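Local coordinates for protein Ent-copalyl diphosphate synthase (Streptomyces platensis, PDB 5BP8) that is a largely helical enzyme of the terpene cyclase class, with a region related to the C-terminal domain of squalene-hopene cyclase, at residues Y70-T75 / G115-P120; F129-L134 / P166-A171. All coordinates share one frame; numbering follows the deposited sequence.

Overall arrangement
Contacts 1 and 2 lie on the same side of the chain's centre, with their own centres about 12 Å apart. They come in series: contact 1 closes before contact 2 opens. Contact 1 brings the start of helix 72-86 to the end of helix 98-116. Contact 2 sets helix 127-144, the next helix in the chain, against the loop that leads into helix 171-179. The two also touch. Leu72 and Leu117 of contact 1 meet Leu168 of contact 2, and Val73 meets Val130. In this helical fold of the terpene cyclase class, neighbouring apolar patches of three successive helices and a later loop thus come together.

Contact 1 of 2, residues Y70-T75 / G115-P120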
ATOM      1  N   TYR A  70       2.793 -12.443  -6.533  1.00 14.50           N
ATOM      2  CA  TYR A  70       2.946 -11.536  -5.423  1.00 14.32           C
ATOM      3  C   TYR A  70       3.820 -12.232  -4.349  1.00 14.17           C
ATOM      4  O   TYR A  70       4.193 -11.614  -3.350  1.00 15.32           O
ATOM      5  CB  TYR A  70       1.619 -11.113  -4.839  1.00 15.33           C
ATOM      6  CG  TYR A  70       0.952 -10.006  -5.649  1.00 14.94           C
ATOM      7  CD1 TYR A  70       1.278  -8.679  -5.437  1.00 15.30           C
ATOM      8  CD2 TYR A  70       0.048 -10.299  -6.654  1.00 16.18           C
ATOM      9  CE1 TYR A  70       0.703  -7.653  -6.182  1.00 15.56           C
ATOM     10  CE2 TYR A  70      -0.566  -9.281  -7.384  1.00 15.62           C
ATOM     11  CZ  TYR A  70      -0.222  -7.961  -7.159  1.00 15.61           C
ATOM     12  OH  TYR A  70      -0.798  -6.929  -7.883  1.00 15.68           O
ATOM     13  N   GLY A  71       4.070 -13.525  -4.529  1.00 13.84           N
ATOM     14  CA  GLY A  71       4.999 -14.239  -3.612  1.00 13.82           C
ATOM     15  C   GLY A  71       6.468 -13.986  -3.878  1.00 13.84           C
ATOM     16  O   GLY A  71       7.329 -14.289  -3.030  1.00 14.08           O
ATOM     17  N   LEU A  72       6.810 -13.458  -5.050  1.00 14.09           N
ATOM     18  CA  LEU A  72       8.236 -13.400  -5.439  1.00 14.94           C
ATOM     19  C   LEU A  72       9.030 -12.472  -4.508  1.00 14.71           C
ATOM     20  O   LEU A  72      10.023 -12.890  -3.871  1.00 13.69           O
ATOM     21  CB  LEU A  72       8.386 -12.962  -6.895  1.00 16.12           C
ATOM     22  CG  LEU A  72       9.832 -12.734  -7.388  1.00 16.96           C
ATOM     23  CD1 LEU A  72      10.685 -13.971  -7.183  1.00 18.08           C
ATOM     24  CD2 LEU A  72       9.823 -12.307  -8.841  1.00 17.97           C
ATOM     25  N   VAL A  73       8.588 -11.216  -4.383  1.00 14.93           N
ATOM     26  CA  VAL A  73       9.334 -10.293  -3.519  1.00 14.84           C
ATOM     27  C   VAL A  73       9.413 -10.726  -2.036  1.00 14.88           C
ATOM     28  O   VAL A  73      10.510 -10.776  -1.443  1.00 14.76           O
ATOM     29  CB  VAL A  73       8.817  -8.858  -3.661  1.00 15.59           C
ATOM     30  CG1 VAL A  73       9.329  -7.984  -2.539  1.00 15.10           C
ATOM     31  CG2 VAL A  73       9.191  -8.317  -5.046  1.00 16.38           C
ATOM     32  N   PRO A  74       8.267 -11.067  -1.411  1.00 15.24           N
ATOM     33  CA  PRO A  74       8.422 -11.463  -0.019  1.00 15.43           C
ATOM     34  C   PRO A  74       9.199 -12.776   0.204  1.00 15.09           C
ATOM     35  O   PRO A  74       9.882 -12.909   1.244  1.00 14.25           O
ATOM     36  CB  PRO A  74       6.977 -11.579   0.476  1.00 15.72           C
ATOM     37  CG  PRO A  74       6.165 -11.762  -0.744  1.00 15.81           C
ATOM     38  CD  PRO A  74       6.869 -10.991  -1.810  1.00 15.74           C
ATOM     39  N   THR A  75       9.137 -13.705  -0.742  1.00 14.82           N
ATOM     40  CA  THR A  75       9.901 -14.962  -0.626  1.00 14.98           C
ATOM     41  C   THR A  75      11.384 -14.660  -0.746  1.00 14.94           C
ATOM     42  O   THR A  75      12.230 -15.141   0.065  1.00 14.68           O
ATOM     43  CB  THR A  75       9.433 -16.025  -1.644  1.00 15.21           C
ATOM     44  OG1 THR A  75       8.043 -16.290  -1.457  1.00 14.56           O
ATOM     45  CG2 THR A  75      10.229 -17.324  -1.455  1.00 16.00           C
ATOM     46  N   GLY A 115       9.096 -22.115  -9.315  1.00 20.23           N
ATOM     47  CA  GLY A 115       8.035 -21.364  -9.972  1.00 19.86           C
ATOM     48  C   GLY A 115       8.095 -19.858  -9.854  1.00 18.70           C
ATOM     49  O   GLY A 115       7.718 -19.145 -10.785  1.00 18.93           O
ATOM     50  N   LEU A 116       8.527 -19.345  -8.717  1.00 17.77           N
ATOM     51  CA  LEU A 116       8.418 -17.910  -8.510  1.00 16.97           C
ATOM     52  C   LEU A 116       9.360 -17.133  -9.432  1.00 17.25           C
ATOM     53  O   LEU A 116       8.979 -16.063  -9.927  1.00 18.03           O
ATOM     54  CB  LEU A 116       8.672 -17.511  -7.058  1.00 17.05           C
ATOM     55  CG  LEU A 116       7.584 -17.890  -6.044  1.00 16.84           C
ATOM     56  CD1 LEU A 116       8.186 -17.763  -4.638  1.00 16.83           C
ATOM     57  CD2 LEU A 116       6.311 -17.085  -6.159  1.00 17.50           C
ATOM     58  N   LEU A 117      10.584 -17.618  -9.613  1.00 16.44           N
ATOM     59  CA  LEU A 117      11.577 -16.847 -10.387  1.00 17.50           C
ATOM     60  C   LEU A 117      11.202 -16.777 -11.866  1.00 18.74           C
ATOM     61  O   LEU A 117      11.579 -15.826 -12.566  1.00 20.46           O
ATOM     62  CB  LEU A 117      12.975 -17.408 -10.212  1.00 17.79           C
ATOM     63  CG  LEU A 117      13.572 -17.037  -8.843  1.00 17.69           C
ATOM     64  CD1 LEU A 117      14.745 -17.952  -8.613  1.00 18.70           C
ATOM     65  CD2 LEU A 117      13.967 -15.571  -8.703  1.00 17.65           C
ATOM     66  N   ALA A 118      10.451 -17.762 -12.308  1.00 19.16           N
ATOM     67  CA  ALA A 118      10.034 -17.878 -13.703  1.00 23.05           C
ATOM     68  C   ALA A 118       8.606 -17.449 -13.952  1.00 25.81           C
ATOM     69  O   ALA A 118       8.161 -17.467 -15.121  1.00 27.00           O
ATOM     70  CB  ALA A 118      10.185 -19.323 -14.155  1.00 24.61           C
ATOM     71  N   GLY A 119       7.877 -17.073 -12.886  1.00 24.34           N
ATOM     72  CA  GLY A 119       6.431 -16.781 -12.977  1.00 23.21           C
ATOM     73  C   GLY A 119       6.218 -15.303 -13.214  1.00 22.74           C
ATOM     74  O   GLY A 119       7.187 -14.567 -13.484  1.00 21.34           O
ATOM     75  N   PRO A 120       4.954 -14.850 -13.110  1.00 22.83           N
ATOM     76  CA  PRO A 120       4.662 -13.426 -13.305  1.00 23.59           C
ATOM     77  C   PRO A 120       5.315 -12.573 -12.248  1.00 22.02           C
ATOM     78  O   PRO A 120       5.536 -13.028 -11.099  1.00 20.78           O
ATOM     79  CB  PRO A 120       3.122 -13.327 -13.204  1.00 24.75           C
ATOM     80  CG  PRO A 120       2.613 -14.689 -12.915  1.00 25.13           C
ATOM     81  CD  PRO A 120       3.763 -15.634 -12.711  1.00 23.41           C
TER
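Leu72 and Leu116 form the centre of a buried, mainly apolar contact between two helix ends. It belongs to the helical fold of the terpene cyclase class. Segment 70-75 enters helix 72-86, and segment 115-120 leaves helix 98-116. The backbones are closest where Leu72 CA lies 5.5 Å from Leu116 CA. No hydrogen bond crosses between the segments. The contact rests on van der Waals packing of leucine methyls on side chains and backbone.

Leu116 points at the other segment and spreads its two methyls over it. CG stands beside the backbone N (chi1 -71°), and the two methyls of the fork go to different places on segment 70-75. The CD2 branch meets the peptide link between Gly71 and Leu72, with CD2 3.8 Å from Leu72 N. The CD1 branch goes to Thr75, and its methyl lies 3.5 Å from Thr75 OG1. The Leu116 and Thr75 side chains cross at about a right angle.

Leu72 reaches over with its end. Its CG is anti to the backbone N (chi1 175°), and its side chain crosses that of Leu117 at about a right angle. Leu72 CD1 packs 4.1 Å from Leu116 CB and 4.0 Å from Leu117 CD2. Leu112, one turn earlier in helix 98-116, also touches Leu72, Thr75 and Leu117. Val121 adds a further contact to Leu72.

The polar end of Thr75 is satisfied although it is buried beside a methyl. Its OG1 donates to Gly71 O and is also hydrogen-bonded to Trp64 N. Gly71 O in turn takes two bonds from the same residue. Thr75 N reaches Gly71 O at 3.0 Å and Thr75 OG1 reaches it at 2.6 Å, from opposite faces of the carbonyl plane. The hydroxyl oxygen is tilted 28° out of that plane.

Contact 2 of 2, residues F129-L134 / P166-A171; sequences FVAPSL and PDLDGA
Asp169 OD1 accepts a hydrogen bond from Ala171 N at 3.0 Å, closing an Asx turn beside the point where Pro132 packs on Gly170. The turn leads into helix 171-179, with Gly170 at the N-cap position. The hydrogen bond is fairly straight (N-H...O 151°), but the donor comes from above the carboxylate, 50° out of its plane. Gly170 has a positive phi, at which a CB would press on the carbonyl O of Asp169.

Across the contact, helix 127-144 lays Pro132 and Ala131 against this loop. The helix is kinked at Pro132, whose N makes no bond to the turn before. The proline ring meets backbone. Its CD lies 3.5 Å from Asp167 O, and its CB is 3.6 Å from Leu168 O. The same Pro132 CB rests 3.8 Å from Gly170 CA, where no side chain intervenes.

Leu168 adds an apolar side-chain contact. It lies in a short 3-10 segment that is tied by Asp169 N to Pro166 O at 3.0 Å. Leu117 and Ser163 also touch Leu168, while Leu76 of helix 72-86 touches Ala131. With CG about a right angle from the backbone N (chi1 -87°), one branch of Leu168 reaches the helix, placing its CD1 methyl 3.6 Å from Ala131 CB.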
ATOM      1  N   PHE A 129      14.416  -2.793  -8.271  1.00 18.58           N
ATOM      2  CA  PHE A 129      15.566  -2.654  -7.379  1.00 18.26           C
ATOM      3  C   PHE A 129      15.579  -3.762  -6.351  1.00 18.16           C
ATOM      4  O   PHE A 129      16.591  -4.434  -6.157  1.00 17.58           O
ATOM      5  CB  PHE A 129      15.563  -1.281  -6.699  1.00 19.35           C
ATOM      6  CG  PHE A 129      15.558  -0.143  -7.688  1.00 20.04           C
ATOM      7  CD1 PHE A 129      16.702   0.162  -8.385  1.00 22.54           C
ATOM      8  CD2 PHE A 129      14.387   0.558  -7.978  1.00 21.18           C
ATOM      9  CE1 PHE A 129      16.700   1.184  -9.332  1.00 24.14           C
ATOM     10  CE2 PHE A 129      14.374   1.569  -8.919  1.00 22.39           C
ATOM     11  CZ  PHE A 129      15.531   1.893  -9.593  1.00 22.03           C
ATOM     12  N   VAL A 130      14.444  -3.922  -5.684  1.00 17.68           N
ATOM     13  CA  VAL A 130      14.311  -4.833  -4.566  1.00 18.04           C
ATOM     14  C   VAL A 130      14.619  -6.291  -4.976  1.00 17.02           C
ATOM     15  O   VAL A 130      15.385  -6.991  -4.305  1.00 17.31           O
ATOM     16  CB  VAL A 130      12.870  -4.732  -4.047  1.00 19.22           C
ATOM     17  CG1 VAL A 130      12.549  -5.841  -3.078  1.00 20.39           C
ATOM     18  CG2 VAL A 130      12.675  -3.371  -3.377  1.00 19.70           C
ATOM     19  N   ALA A 131      14.019  -6.726  -6.069  1.00 16.96           N
ATOM     20  CA  ALA A 131      14.107  -8.134  -6.451  1.00 17.31           C
ATOM     21  C   ALA A 131      15.527  -8.546  -6.885  1.00 18.62           C
ATOM     22  O   ALA A 131      16.083  -9.494  -6.312  1.00 18.29           O
ATOM     23  CB  ALA A 131      13.061  -8.479  -7.490  1.00 17.52           C
ATOM     24  N   PRO A 132      16.173  -7.772  -7.789  1.00 18.86           N
ATOM     25  CA  PRO A 132      17.554  -8.171  -8.110  1.00 19.39           C
ATOM     26  C   PRO A 132      18.517  -7.997  -6.964  1.00 18.56           C
ATOM     27  O   PRO A 132      19.492  -8.757  -6.843  1.00 18.17           O
ATOM     28  CB  PRO A 132      17.964  -7.267  -9.275  1.00 20.01           C
ATOM     29  CG  PRO A 132      16.859  -6.275  -9.434  1.00 20.49           C
ATOM     30  CD  PRO A 132      15.651  -6.718  -8.682  1.00 19.43           C
ATOM     31  N   SER A 133      18.284  -6.991  -6.124  1.00 18.75           N
ATOM     32  CA  SER A 133      19.112  -6.824  -4.951  1.00 18.18           C
ATOM     33  C   SER A 133      19.125  -8.068  -4.067  1.00 18.79           C
ATOM     34  O   SER A 133      20.179  -8.557  -3.646  1.00 19.33           O
ATOM     35  CB  SER A 133      18.655  -5.606  -4.154  1.00 19.54           C
ATOM     36  OG  SER A 133      19.576  -5.391  -3.120  1.00 21.70           O
ATOM     37  N   LEU A 134      17.945  -8.603  -3.809  1.00 17.80           N
ATOM     38  CA  LEU A 134      17.803  -9.756  -2.924  1.00 18.02           C
ATOM     39  C   LEU A 134      18.325 -11.039  -3.563  1.00 18.22           C
ATOM     40  O   LEU A 134      18.975 -11.875  -2.899  1.00 17.79           O
ATOM     41  CB  LEU A 134      16.330  -9.933  -2.550  1.00 17.24           C
ATOM     42  CG  LEU A 134      15.860  -8.859  -1.565  1.00 17.33           C
ATOM     43  CD1 LEU A 134      14.370  -8.870  -1.424  1.00 17.31           C
ATOM     44  CD2 LEU A 134      16.530  -8.993  -0.195  1.00 17.47           C
ATOM     45  N   PRO A 166      12.621  -9.531 -16.933  1.00 28.36           N
ATOM     46  CA  PRO A 166      13.332  -8.277 -17.146  1.00 30.46           C
ATOM     47  C   PRO A 166      13.516  -7.469 -15.870  1.00 29.38           C
ATOM     48  O   PRO A 166      14.596  -6.899 -15.657  1.00 29.95           O
ATOM     49  CB  PRO A 166      12.413  -7.522 -18.124  1.00 32.09           C
ATOM     50  CG  PRO A 166      11.759  -8.606 -18.911  1.00 32.60           C
ATOM     51  CD  PRO A 166      11.556  -9.734 -17.931  1.00 30.01           C
ATOM     52  N   ASP A 167      12.503  -7.458 -14.999  1.00 29.42           N
ATOM     53  CA  ASP A 167      12.601  -6.693 -13.736  1.00 29.55           C
ATOM     54  C   ASP A 167      13.676  -7.253 -12.791  1.00 29.52           C
ATOM     55  O   ASP A 167      14.154  -6.552 -11.885  1.00 29.55           O
ATOM     56  CB  ASP A 167      11.256  -6.670 -12.987  1.00 32.43           C
ATOM     57  CG  ASP A 167      10.256  -5.672 -13.565  1.00 34.14           C
ATOM     58  OD1 ASP A 167      10.651  -4.774 -14.342  1.00 39.15           O
ATOM     59  OD2 ASP A 167       9.064  -5.808 -13.244  1.00 38.24           O
ATOM     60  N   LEU A 168      14.071  -8.504 -12.981  1.00 25.25           N
ATOM     61  CA  LEU A 168      15.112  -9.041 -12.141  1.00 26.00           C
ATOM     62  C   LEU A 168      16.513  -8.905 -12.761  1.00 26.91           C
ATOM     63  O   LEU A 168      17.476  -9.356 -12.181  1.00 25.92           O
ATOM     64  CB  LEU A 168      14.798 -10.489 -11.749  1.00 25.77           C
ATOM     65  CG  LEU A 168      13.922 -10.552 -10.494  1.00 25.12           C
ATOM     66  CD1 LEU A 168      12.538  -9.975 -10.753  1.00 24.65           C
ATOM     67  CD2 LEU A 168      13.843 -11.975  -9.964  1.00 25.21           C
ATOM     68  N   ASP A 169      16.603  -8.255 -13.914  1.00 29.13           N
ATOM     69  CA  ASP A 169      17.863  -8.119 -14.642  1.00 33.93           C
ATOM     70  C   ASP A 169      19.022  -7.450 -13.852  1.00 34.89           C
ATOM     71  O   ASP A 169      20.173  -7.886 -13.947  1.00 43.34           O
ATOM     72  CB  ASP A 169      17.597  -7.368 -15.956  1.00 37.01           C
ATOM     73  CG  ASP A 169      18.846  -6.972 -16.641  1.00 41.61           C
ATOM     74  OD1 ASP A 169      19.217  -5.800 -16.517  1.00 41.12           O
ATOM     75  OD2 ASP A 169      19.488  -7.843 -17.257  1.00 45.86           O
ATOM     76  N   GLY A 170      18.770  -6.394 -13.106  1.00 31.62           N
ATOM     77  CA  GLY A 170      19.893  -5.850 -12.274  1.00 29.07           C
ATOM     78  C   GLY A 170      20.720  -4.711 -12.894  1.00 26.25           C
ATOM     79  O   GLY A 170      21.470  -4.033 -12.193  1.00 23.76           O
ATOM     80  N   ALA A 171      20.545  -4.464 -14.184  1.00 25.62           N
ATOM     81  CA  ALA A 171      21.264  -3.381 -14.855  1.00 27.20           C
ATOM     82  C   ALA A 171      20.872  -2.009 -14.304  1.00 25.46           C
ATOM     83  O   ALA A 171      21.749  -1.180 -14.027  1.00 23.99           O
ATOM     84  CB  ALA A 171      21.028  -3.441 -16.363  1.00 29.63           C
TER